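Local atomic coordinates of GTP cyclohydrolase 1 type 2 homolog (Staphylococcus aureus subsp. aureus, PDB entry 3LNL), a protein that is of unknown function but binds a pair of zinc ions and assembles into a toroid-shaped hexamer whose two openings are capped by trimers of PII-like domains. Residues Asp106-Ala117 against Leu239-Glu247; Ile280-Ile291 against Gln300-Ile310. The protein carries 2 engineered substitutions. One frame throughout, in Å; residues are numbered along the deposited sequence.

The two contacts illustrate how long-range and local closures can be joined in one fold. From the N terminus, the chain runs through the first part of the NIF3 fold to Asp106-Ala117, then makes a 121-residue excursion that includes the bulk of the PII-like domain. Its return at Leu239-Glu247 closes that large loop as contact 1. Contact 2 follows in series, neither nested in contact 1 nor crossing it: Ile280-Ile291 and Gln300-Ile310 are the ends of a compact beta-alpha-beta unit. Strands 240-253 and 279-285 pair between the contacts, with a probable hydrogen bond from Ile283 N to Ala246 O; separately, the helix of contact 1 reaches the glycine-rich turn of contact 2.

Contact 1: residues Asp106-Ala117 against Leu239-Glu247; sequences DVNPHGVNMMLA and LYGLGVMAE. Unlike the reference sequence in segment 106-117: His110 (reference Tyr). With ZN (zinc ion), chain G.
CG1 of Val107 is turned anti to its own carbonyl carbon (chi1 -55°), which lays this methyl alongside the Gly241-Leu242 peptide, 3.8 Å from Leu242 N, while CG2 reaches CB of Tyr240. The Tyr240 ring is likewise swung beside its backbone N (chi1 -54°) and meets the next two residues, Asn108 and Pro109. Asn108 ND2 approaches the ring edge in plane, 3.5 Å from Tyr240 CE2, and a water links the same ND2 to the Tyr240 hydroxyl; Pro109 CD comes in obliquely. The backbones are joined directly where Gly241 N donates to Val107 O (3.0 Å), and a second water bridges them, bonded to Asp106 O, Gly241 O and Gly243 N. The same segment carries a metal ligand: Asp106 binds zinc through both carboxylate oxygens, OD1 at 2.2 Å and OD2 at 2.3 Å, with Leu242 CD1 packed against its CB. His68 and Glu333 are the other protein ligands of this ion. Further along, Val244 CG2 lies against Asn113 O and Ala117 CB, whereas Asn113 ND2 gives a weak hydrogen bond to Asp106 O, while OD1 accepts from Gly287 N. Helix 112-117 runs almost parallel to strand 244-247, at 14° and 8.8 Å between axes, with strands 125-142 and 279-285 flanking that strand in the sheet.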
loop_
_atom_site.group_PDB
_atom_site.type_symbol
_atom_site.label_atom_id
_atom_site.label_comp_id
_atom_site.label_asym_id
_atom_site.label_seq_id
_atom_site.Cartn_x
_atom_site.Cartn_y
_atom_site.Cartn_z
ATOM N N ASP B 106 -12.851 -17.686 -19.800
ATOM C CA ASP B 106 -11.614 -18.422 -19.448
ATOM C C ASP B 106 -11.846 -19.455 -18.356
ATOM O O ASP B 106 -11.152 -20.474 -18.322
ATOM C CB ASP B 106 -10.463 -17.481 -19.026
ATOM C CG ASP B 106 -9.863 -16.736 -20.217
ATOM O OD1 ASP B 106 -9.570 -17.452 -21.219
ATOM O OD2 ASP B 106 -9.685 -15.474 -20.148
ATOM N N VAL B 107 -12.811 -19.194 -17.470
ATOM C CA VAL B 107 -13.033 -20.045 -16.315
ATOM C C VAL B 107 -14.282 -20.925 -16.411
ATOM O O VAL B 107 -14.579 -21.724 -15.518
ATOM C CB VAL B 107 -13.098 -19.240 -15.016
ATOM C CG1 VAL B 107 -11.808 -18.360 -14.829
ATOM C CG2 VAL B 107 -14.445 -18.435 -14.912
ATOM N N ASN B 108 -14.980 -20.843 -17.526
ATOM C CA ASN B 108 -16.218 -21.587 -17.698
ATOM C C ASN B 108 -15.953 -23.065 -18.044
ATOM O O ASN B 108 -15.075 -23.352 -18.882
ATOM C CB ASN B 108 -16.996 -20.957 -18.827
ATOM C CG ASN B 108 -18.407 -21.443 -18.869
ATOM O OD1 ASN B 108 -18.720 -22.407 -19.587
ATOM N ND2 ASN B 108 -19.275 -20.801 -18.059
ATOM N N PRO B 109 -16.738 -23.993 -17.461
ATOM C CA PRO B 109 -16.566 -25.413 -17.827
ATOM C C PRO B 109 -16.670 -25.704 -19.312
ATOM O O PRO B 109 -16.140 -26.714 -19.756
ATOM C CB PRO B 109 -17.714 -26.130 -17.104
ATOM C CG PRO B 109 -18.251 -25.151 -16.050
ATOM C CD PRO B 109 -17.923 -23.770 -16.596
ATOM N N HIS B 110 -17.305 -24.823 -20.091
ATOM C CA HIS B 110 -17.346 -24.995 -21.551
ATOM C C HIS B 110 -16.563 -23.934 -22.288
ATOM O O HIS B 110 -16.717 -23.760 -23.493
ATOM C CB HIS B 110 -18.796 -25.014 -22.027
ATOM C CG HIS B 110 -19.610 -26.039 -21.326
ATOM N ND1 HIS B 110 -19.492 -27.385 -21.596
ATOM C CD2 HIS B 110 -20.512 -25.928 -20.318
ATOM C CE1 HIS B 110 -20.310 -28.066 -20.798
ATOM N NE2 HIS B 110 -20.937 -27.201 -20.013
ATOM N N GLY B 111 -15.727 -23.222 -21.541
ATOM C CA GLY B 111 -15.007 -22.028 -22.032
ATOM C C GLY B 111 -13.689 -22.274 -22.758
ATOM O O GLY B 111 -13.512 -23.329 -23.311
ATOM N N VAL B 112 -12.776 -21.284 -22.751
ATOM C CA VAL B 112 -11.591 -21.277 -23.623
ATOM C C VAL B 112 -10.707 -22.562 -23.481
ATOM O O VAL B 112 -10.226 -23.160 -24.468
ATOM C CB VAL B 112 -10.729 -19.998 -23.348
ATOM C CG1 VAL B 112 -9.434 -19.978 -24.143
ATOM C CG2 VAL B 112 -11.568 -18.732 -23.643
ATOM N N ASN B 113 -10.533 -22.989 -22.257
ATOM C CA ASN B 113 -9.664 -24.128 -21.967
ATOM C C ASN B 113 -10.254 -25.476 -22.250
ATOM O O ASN B 113 -9.552 -26.323 -22.798
ATOM C CB ASN B 113 -9.071 -23.975 -20.583
ATOM C CG ASN B 113 -8.249 -22.708 -20.508
ATOM O OD1 ASN B 113 -7.372 -22.525 -21.331
ATOM N ND2 ASN B 113 -8.617 -21.778 -19.615
ATOM N N MET B 114 -11.565 -25.629 -22.037
ATOM C CA MET B 114 -12.279 -26.818 -22.554
ATOM C C MET B 114 -12.161 -26.853 -24.069
ATOM O O MET B 114 -11.893 -27.915 -24.626
ATOM C CB MET B 114 -13.729 -26.832 -22.102
ATOM C CG MET B 114 -14.628 -27.828 -22.824
ATOM S SD MET B 114 -14.101 -29.493 -22.406
ATOM C CE MET B 114 -14.656 -29.623 -20.707
ATOM N N MET B 115 -12.363 -25.703 -24.736
ATOM C CA MET B 115 -12.241 -25.615 -26.196
ATOM C C MET B 115 -10.859 -25.982 -26.702
ATOM O O MET B 115 -10.721 -26.751 -27.667
ATOM C CB MET B 115 -12.579 -24.206 -26.677
ATOM C CG MET B 115 -14.060 -23.861 -26.521
ATOM S SD MET B 115 -14.264 -22.121 -26.723
ATOM C CE MET B 115 -15.967 -21.850 -26.139
ATOM N N LEU B 116 -9.838 -25.452 -26.053
ATOM C CA LEU B 116 -8.462 -25.816 -26.382
ATOM C C LEU B 116 -8.202 -27.318 -26.240
ATOM O O LEU B 116 -7.702 -27.957 -27.154
ATOM C CB LEU B 116 -7.466 -24.991 -25.544
ATOM C CG LEU B 116 -7.300 -23.559 -26.047
ATOM C CD1 LEU B 116 -6.574 -22.720 -24.954
ATOM C CD2 LEU B 116 -6.566 -23.506 -27.440
ATOM N N ALA B 117 -8.606 -27.898 -25.113
ATOM C CA ALA B 117 -8.412 -29.325 -24.873
ATOM C C ALA B 117 -9.113 -30.193 -25.917
ATOM O O ALA B 117 -8.521 -31.150 -26.460
ATOM C CB ALA B 117 -8.871 -29.704 -23.440
ATOM N N LEU B 239 -17.786 -24.837 -9.795
ATOM C CA LEU B 239 -17.578 -25.482 -11.070
ATOM C C LEU B 239 -16.678 -24.663 -12.008
ATOM O O LEU B 239 -16.235 -25.190 -13.019
ATOM C CB LEU B 239 -18.935 -25.794 -11.734
ATOM C CG LEU B 239 -19.787 -26.818 -10.960
ATOM C CD1 LEU B 239 -21.078 -27.041 -11.694
ATOM C CD2 LEU B 239 -19.084 -28.151 -10.732
ATOM N N TYR B 240 -16.467 -23.389 -11.663
ATOM C CA TYR B 240 -15.674 -22.441 -12.434
ATOM C C TYR B 240 -14.230 -22.446 -11.936
ATOM O O TYR B 240 -13.964 -22.526 -10.748
ATOM C CB TYR B 240 -16.305 -21.011 -12.389
ATOM C CG TYR B 240 -17.779 -21.024 -12.821
ATOM C CD1 TYR B 240 -18.827 -21.155 -11.879
ATOM C CD2 TYR B 240 -18.118 -20.969 -14.162
ATOM C CE1 TYR B 240 -20.173 -21.220 -12.292
ATOM C CE2 TYR B 240 -19.417 -21.060 -14.571
ATOM C CZ TYR B 240 -20.447 -21.190 -13.634
ATOM O OH TYR B 240 -21.728 -21.257 -14.116
ATOM N N GLY B 241 -13.286 -22.362 -12.871
ATOM C CA GLY B 241 -11.880 -22.266 -12.518
ATOM C C GLY B 241 -11.042 -22.013 -13.745
ATOM O O GLY B 241 -11.433 -22.391 -14.856
ATOM N N LEU B 242 -9.888 -21.366 -13.541
ATOM C CA LEU B 242 -8.933 -21.042 -14.599
ATOM C C LEU B 242 -8.008 -22.214 -14.973
ATOM O O LEU B 242 -7.071 -22.570 -14.228
ATOM C CB LEU B 242 -8.104 -19.804 -14.229
ATOM C CG LEU B 242 -7.159 -19.378 -15.347
ATOM C CD1 LEU B 242 -7.976 -18.795 -16.536
ATOM C CD2 LEU B 242 -6.126 -18.387 -14.849
ATOM N N GLY B 243 -8.315 -22.799 -16.122
ATOM C CA GLY B 243 -7.562 -23.876 -16.702
ATOM C C GLY B 243 -8.347 -25.170 -16.671
ATOM O O GLY B 243 -9.367 -25.296 -15.992
ATOM N N VAL B 244 -7.843 -26.130 -17.435
ATOM C CA VAL B 244 -8.257 -27.518 -17.361
ATOM C C VAL B 244 -7.061 -28.434 -17.226
ATOM O O VAL B 244 -5.937 -28.117 -17.684
ATOM C CB VAL B 244 -9.073 -27.966 -18.618
ATOM C CG1 VAL B 244 -10.445 -27.220 -18.651
ATOM C CG2 VAL B 244 -8.262 -27.827 -19.943
ATOM N N MET B 245 -7.308 -29.607 -16.636
ATOM C CA MET B 245 -6.369 -30.724 -16.695
ATOM C C MET B 245 -7.011 -31.723 -17.605
ATOM O O MET B 245 -8.202 -31.970 -17.480
ATOM C CB MET B 245 -6.114 -31.378 -15.307
ATOM C CG MET B 245 -4.939 -32.376 -15.298
ATOM S SD MET B 245 -3.294 -31.541 -15.275
ATOM C CE MET B 245 -3.336 -30.806 -13.599
ATOM N N ALA B 246 -6.226 -32.352 -18.477
ATOM C CA ALA B 246 -6.718 -33.390 -19.347
ATOM C C ALA B 246 -5.574 -34.375 -19.651
ATOM O O ALA B 246 -4.459 -34.204 -19.150
ATOM C CB ALA B 246 -7.232 -32.763 -20.622
ATOM N N GLU B 247 -5.861 -35.396 -20.459
ATOM C CA GLU B 247 -4.847 -36.374 -20.860
ATOM C C GLU B 247 -4.884 -36.681 -22.340
ATOM O O GLU B 247 -5.936 -36.560 -23.006
ATOM C CB GLU B 247 -4.904 -37.710 -20.069
ATOM C CG GLU B 247 -5.889 -37.843 -19.021
ATOM C CD GLU B 247 -5.995 -39.277 -18.523
ATOM O OE1 GLU B 247 -5.041 -39.792 -17.885
ATOM O OE2 GLU B 247 -7.003 -39.925 -18.851
HETATM ZN ZN ZN G . -8.517 -15.748 -22.128
HETATM O O HOH W 1 -10.946 -23.032 -17.660
HETATM O O HOH W 2 -21.730 -22.342 -16.596
HETATM O O HOH W 3 -7.797 -13.789 -22.181
HETATM O O HOH W 4 -6.582 -15.898 -21.108
#

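Contact 2: residues Ile280-Ile291 against Gln300-Ile310; sequences IKRIAIIGGSGI and QGADVFVTGDI
Ala284 and Phe305 sit opposite each other in the closely packed middle of this parallel strand pair, where Ala284 N bonds to Val304 O, Val306 N to Ala284 O (2.8 Å) and Ile286 N to Val306 O. On one face Ala284 CB touches Ala302 CB at 3.7 Å, and the Phe305 ring, its CG anti to the backbone N (chi1 -175°), receives Ile286 CD1 at its edge, in plane, 3.8 Å from CZ. On the other face the Ile283 and Val306 side chains run alongside one another in the same sense, with their CG2 methyls 3.7 Å apart. The Thr307 hydroxyl takes over from the backbone bonds: OG1 donates to Ile286 O (2.6 Å) and accepts from Gly290 N, tying down the glycine-rich turn.

Asp303 makes a polar but firmly bonded end: OD2 collects Lys281 N (2.7 Å), on its anti side, and Arg282 N, from above the carboxylate plane, and Asp303 N donates to Arg282 O. Looser are the Arg282 guanidinium, which merely lays a face over Gly301, and exposed Ser289, which reaches Gly308 O through a water. Nearby, Asp309 is held: OD2 bonds to the zinc ligand His330, a second-shell bond, while OD1 accepts from His312 N of a second subunit. The unit is a beta-alpha-beta crossover: helix 294-299 covers Ala284 and Phe305, helix 254-264 covers Ile283 and Val304, and strands 240-253 and 325-327 continue the sheet.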
loop_
_atom_site.group_PDB
_atom_site.type_symbol
_atom_site.label_atom_id
_atom_site.label_comp_id
_atom_site.label_asym_id
_atom_site.label_seq_id
_atom_site.Cartn_x
_atom_site.Cartn_y
_atom_site.Cartn_z
ATOM N N ILE B 280 4.765 -37.685 -21.651
ATOM C CA ILE B 280 3.711 -36.756 -21.318
ATOM C C ILE B 280 2.431 -37.578 -21.277
ATOM O O ILE B 280 2.139 -38.272 -22.223
ATOM C CB ILE B 280 3.564 -35.700 -22.488
ATOM C CG1 ILE B 280 4.694 -34.671 -22.462
ATOM C CG2 ILE B 280 2.297 -34.918 -22.437
ATOM C CD1 ILE B 280 5.301 -34.421 -21.074
ATOM N N LYS B 281 1.649 -37.471 -20.212
ATOM C CA LYS B 281 0.292 -38.013 -20.222
ATOM C C LYS B 281 -0.769 -36.985 -19.825
ATOM O O LYS B 281 -1.820 -36.884 -20.496
ATOM C CB LYS B 281 0.221 -39.197 -19.277
ATOM C CG LYS B 281 -1.161 -39.709 -19.075
ATOM C CD LYS B 281 -1.672 -40.436 -20.322
ATOM C CE LYS B 281 -2.998 -41.062 -20.040
ATOM N NZ LYS B 281 -3.517 -41.556 -21.306
ATOM N N ARG B 282 -0.535 -36.304 -18.706
ATOM C CA ARG B 282 -1.446 -35.313 -18.190
ATOM C C ARG B 282 -0.975 -33.897 -18.541
ATOM O O ARG B 282 0.178 -33.545 -18.343
ATOM C CB ARG B 282 -1.617 -35.471 -16.673
ATOM C CG ARG B 282 -1.945 -36.879 -16.272
ATOM C CD ARG B 282 -2.104 -37.050 -14.765
ATOM N NE ARG B 282 -3.260 -36.278 -14.337
ATOM C CZ ARG B 282 -3.552 -36.003 -13.076
ATOM N NH1 ARG B 282 -2.761 -36.432 -12.092
ATOM N NH2 ARG B 282 -4.648 -35.302 -12.800
ATOM N N ILE B 283 -1.915 -33.090 -19.018
ATOM C CA ILE B 283 -1.689 -31.800 -19.605
ATOM C C ILE B 283 -2.528 -30.750 -18.872
ATOM O O ILE B 283 -3.719 -30.901 -18.728
ATOM C CB ILE B 283 -2.096 -31.889 -21.083
ATOM C CG1 ILE B 283 -1.193 -32.986 -21.780
ATOM C CG2 ILE B 283 -1.894 -30.535 -21.797
ATOM C CD1 ILE B 283 -1.930 -33.818 -22.666
ATOM N N ALA B 284 -1.899 -29.686 -18.380
ATOM C CA ALA B 284 -2.646 -28.544 -17.855
ATOM C C ALA B 284 -2.622 -27.468 -18.947
ATOM O O ALA B 284 -1.567 -27.242 -19.557
ATOM C CB ALA B 284 -1.990 -28.032 -16.580
ATOM N N ILE B 285 -3.741 -26.798 -19.150
ATOM C CA ILE B 285 -3.888 -25.773 -20.200
ATOM C C ILE B 285 -4.514 -24.513 -19.648
ATOM O O ILE B 285 -5.585 -24.553 -19.062
ATOM C CB ILE B 285 -4.787 -26.235 -21.344
ATOM C CG1 ILE B 285 -4.247 -27.490 -22.031
ATOM C CG2 ILE B 285 -4.918 -25.119 -22.407
ATOM C CD1 ILE B 285 -5.352 -28.276 -22.777
ATOM N N ILE B 286 -3.799 -23.396 -19.791
ATOM C CA ILE B 286 -4.362 -22.068 -19.577
ATOM C C ILE B 286 -4.081 -21.235 -20.827
ATOM O O ILE B 286 -2.970 -20.775 -21.087
ATOM C CB ILE B 286 -3.883 -21.352 -18.305
ATOM C CG1 ILE B 286 -4.236 -22.168 -17.078
ATOM C CG2 ILE B 286 -4.548 -19.929 -18.219
ATOM C CD1 ILE B 286 -3.727 -21.625 -15.787
ATOM N N GLY B 287 -5.101 -21.073 -21.650
ATOM C CA GLY B 287 -4.898 -20.313 -22.875
ATOM C C GLY B 287 -4.697 -18.868 -22.563
ATOM O O GLY B 287 -5.223 -18.387 -21.596
ATOM N N GLY B 288 -3.936 -18.179 -23.408
ATOM C CA GLY B 288 -3.659 -16.765 -23.219
ATOM C C GLY B 288 -2.262 -16.565 -22.651
ATOM O O GLY B 288 -1.253 -16.806 -23.347
ATOM N N SER B 289 -2.214 -16.071 -21.445
ATOM C CA SER B 289 -0.951 -15.799 -20.751
ATOM C C SER B 289 -1.095 -16.361 -19.339
ATOM O O SER B 289 -1.526 -15.639 -18.430
ATOM C CB SER B 289 -0.668 -14.304 -20.659
ATOM O OG SER B 289 0.621 -14.099 -20.023
ATOM N N GLY B 290 -0.757 -17.631 -19.162
ATOM C CA GLY B 290 -0.968 -18.306 -17.854
ATOM C C GLY B 290 0.245 -18.578 -17.024
ATOM O O GLY B 290 0.173 -19.272 -16.009
ATOM N N ILE B 291 1.378 -18.004 -17.429
ATOM C CA ILE B 291 2.582 -18.191 -16.663
ATOM C C ILE B 291 2.315 -17.564 -15.295
ATOM O O ILE B 291 1.686 -16.503 -15.207
ATOM C CB ILE B 291 3.865 -17.641 -17.354
ATOM C CG1 ILE B 291 4.243 -18.507 -18.556
ATOM C CG2 ILE B 291 5.026 -17.567 -16.337
ATOM C CD1 ILE B 291 4.716 -19.967 -18.170
ATOM N N GLN B 300 -0.538 -30.157 -9.167
ATOM C CA GLN B 300 -1.867 -30.731 -9.429
ATOM C C GLN B 300 -1.759 -32.033 -10.291
ATOM O O GLN B 300 -2.755 -32.675 -10.552
ATOM C CB GLN B 300 -2.766 -29.667 -10.095
ATOM C CG GLN B 300 -3.240 -28.454 -9.172
ATOM C CD GLN B 300 -3.588 -27.112 -9.925
ATOM O OE1 GLN B 300 -3.169 -26.851 -11.089
ATOM N NE2 GLN B 300 -4.365 -26.270 -9.258
ATOM N N GLY B 301 -0.550 -32.420 -10.731
ATOM C CA GLY B 301 -0.336 -33.661 -11.510
ATOM C C GLY B 301 0.001 -33.484 -12.997
ATOM O O GLY B 301 0.160 -34.458 -13.735
ATOM N N ALA B 302 0.135 -32.252 -13.467
ATOM C CA ALA B 302 0.488 -32.038 -14.869
ATOM C C ALA B 302 1.888 -32.517 -15.208
ATOM O O ALA B 302 2.796 -32.301 -14.451
ATOM C CB ALA B 302 0.346 -30.565 -15.234
ATOM N N ASP B 303 2.048 -33.168 -16.346
ATOM C CA ASP B 303 3.367 -33.422 -16.957
ATOM C C ASP B 303 3.898 -32.262 -17.796
ATOM O O ASP B 303 5.116 -32.187 -18.049
ATOM C CB ASP B 303 3.318 -34.684 -17.845
ATOM C CG ASP B 303 2.896 -35.936 -17.058
ATOM O OD1 ASP B 303 3.323 -36.077 -15.889
ATOM O OD2 ASP B 303 2.107 -36.744 -17.612
ATOM N N VAL B 304 2.990 -31.371 -18.231
ATOM C CA VAL B 304 3.337 -30.209 -19.039
ATOM C C VAL B 304 2.229 -29.172 -18.856
ATOM O O VAL B 304 1.048 -29.516 -18.610
ATOM C CB VAL B 304 3.533 -30.593 -20.567
ATOM C CG1 VAL B 304 2.226 -31.212 -21.169
ATOM C CG2 VAL B 304 4.019 -29.392 -21.404
ATOM N N PHE B 305 2.659 -27.921 -18.868
ATOM C CA PHE B 305 1.828 -26.785 -18.758
ATOM C C PHE B 305 1.814 -26.080 -20.100
ATOM O O PHE B 305 2.846 -25.665 -20.587
ATOM C CB PHE B 305 2.324 -25.856 -17.684
ATOM C CG PHE B 305 1.422 -24.673 -17.436
ATOM C CD1 PHE B 305 0.156 -24.848 -16.879
ATOM C CD2 PHE B 305 1.819 -23.376 -17.809
ATOM C CE1 PHE B 305 -0.668 -23.767 -16.629
ATOM C CE2 PHE B 305 0.986 -22.287 -17.594
ATOM C CZ PHE B 305 -0.265 -22.474 -17.006
ATOM N N VAL B 306 0.627 -25.963 -20.691
ATOM C CA VAL B 306 0.441 -25.377 -22.013
ATOM C C VAL B 306 -0.193 -24.016 -21.888
ATOM O O VAL B 306 -1.269 -23.856 -21.244
ATOM C CB VAL B 306 -0.478 -26.254 -22.897
ATOM C CG1 VAL B 306 -0.718 -25.579 -24.277
ATOM C CG2 VAL B 306 0.118 -27.679 -23.050
ATOM N N THR B 307 0.464 -23.009 -22.472
ATOM C CA THR B 307 -0.027 -21.637 -22.388
ATOM C C THR B 307 0.547 -20.798 -23.539
ATOM O O THR B 307 1.133 -21.344 -24.476
ATOM C CB THR B 307 0.288 -21.015 -20.997
ATOM O OG1 THR B 307 -0.518 -19.857 -20.788
ATOM C CG2 THR B 307 1.781 -20.619 -20.813
ATOM N N GLY B 308 0.374 -19.487 -23.467
ATOM C CA GLY B 308 0.980 -18.544 -24.417
ATOM C C GLY B 308 1.801 -17.494 -23.733
ATOM O O GLY B 308 1.856 -17.458 -22.497
ATOM N N ASP B 309 2.464 -16.652 -24.547
ATOM C CA ASP B 309 3.256 -15.476 -24.112
ATOM C C ASP B 309 4.343 -15.875 -23.095
ATOM O O ASP B 309 4.568 -15.160 -22.134
ATOM C CB ASP B 309 2.361 -14.395 -23.447
ATOM C CG ASP B 309 1.603 -13.499 -24.433
ATOM O OD1 ASP B 309 1.929 -13.439 -25.616
ATOM O OD2 ASP B 309 0.649 -12.788 -23.981
ATOM N N ILE B 310 5.018 -17.009 -23.296
ATOM C CA ILE B 310 6.085 -17.411 -22.366
ATOM C C ILE B 310 7.352 -16.601 -22.666
ATOM O O ILE B 310 7.763 -16.460 -23.836
ATOM C CB ILE B 310 6.373 -18.911 -22.411
ATOM C CG1 ILE B 310 5.050 -19.696 -22.243
ATOM C CG2 ILE B 310 7.399 -19.262 -21.328
ATOM C CD1 ILE B 310 5.160 -21.216 -22.208
HETATM O O HOH W 5 2.137 -16.308 -19.897
#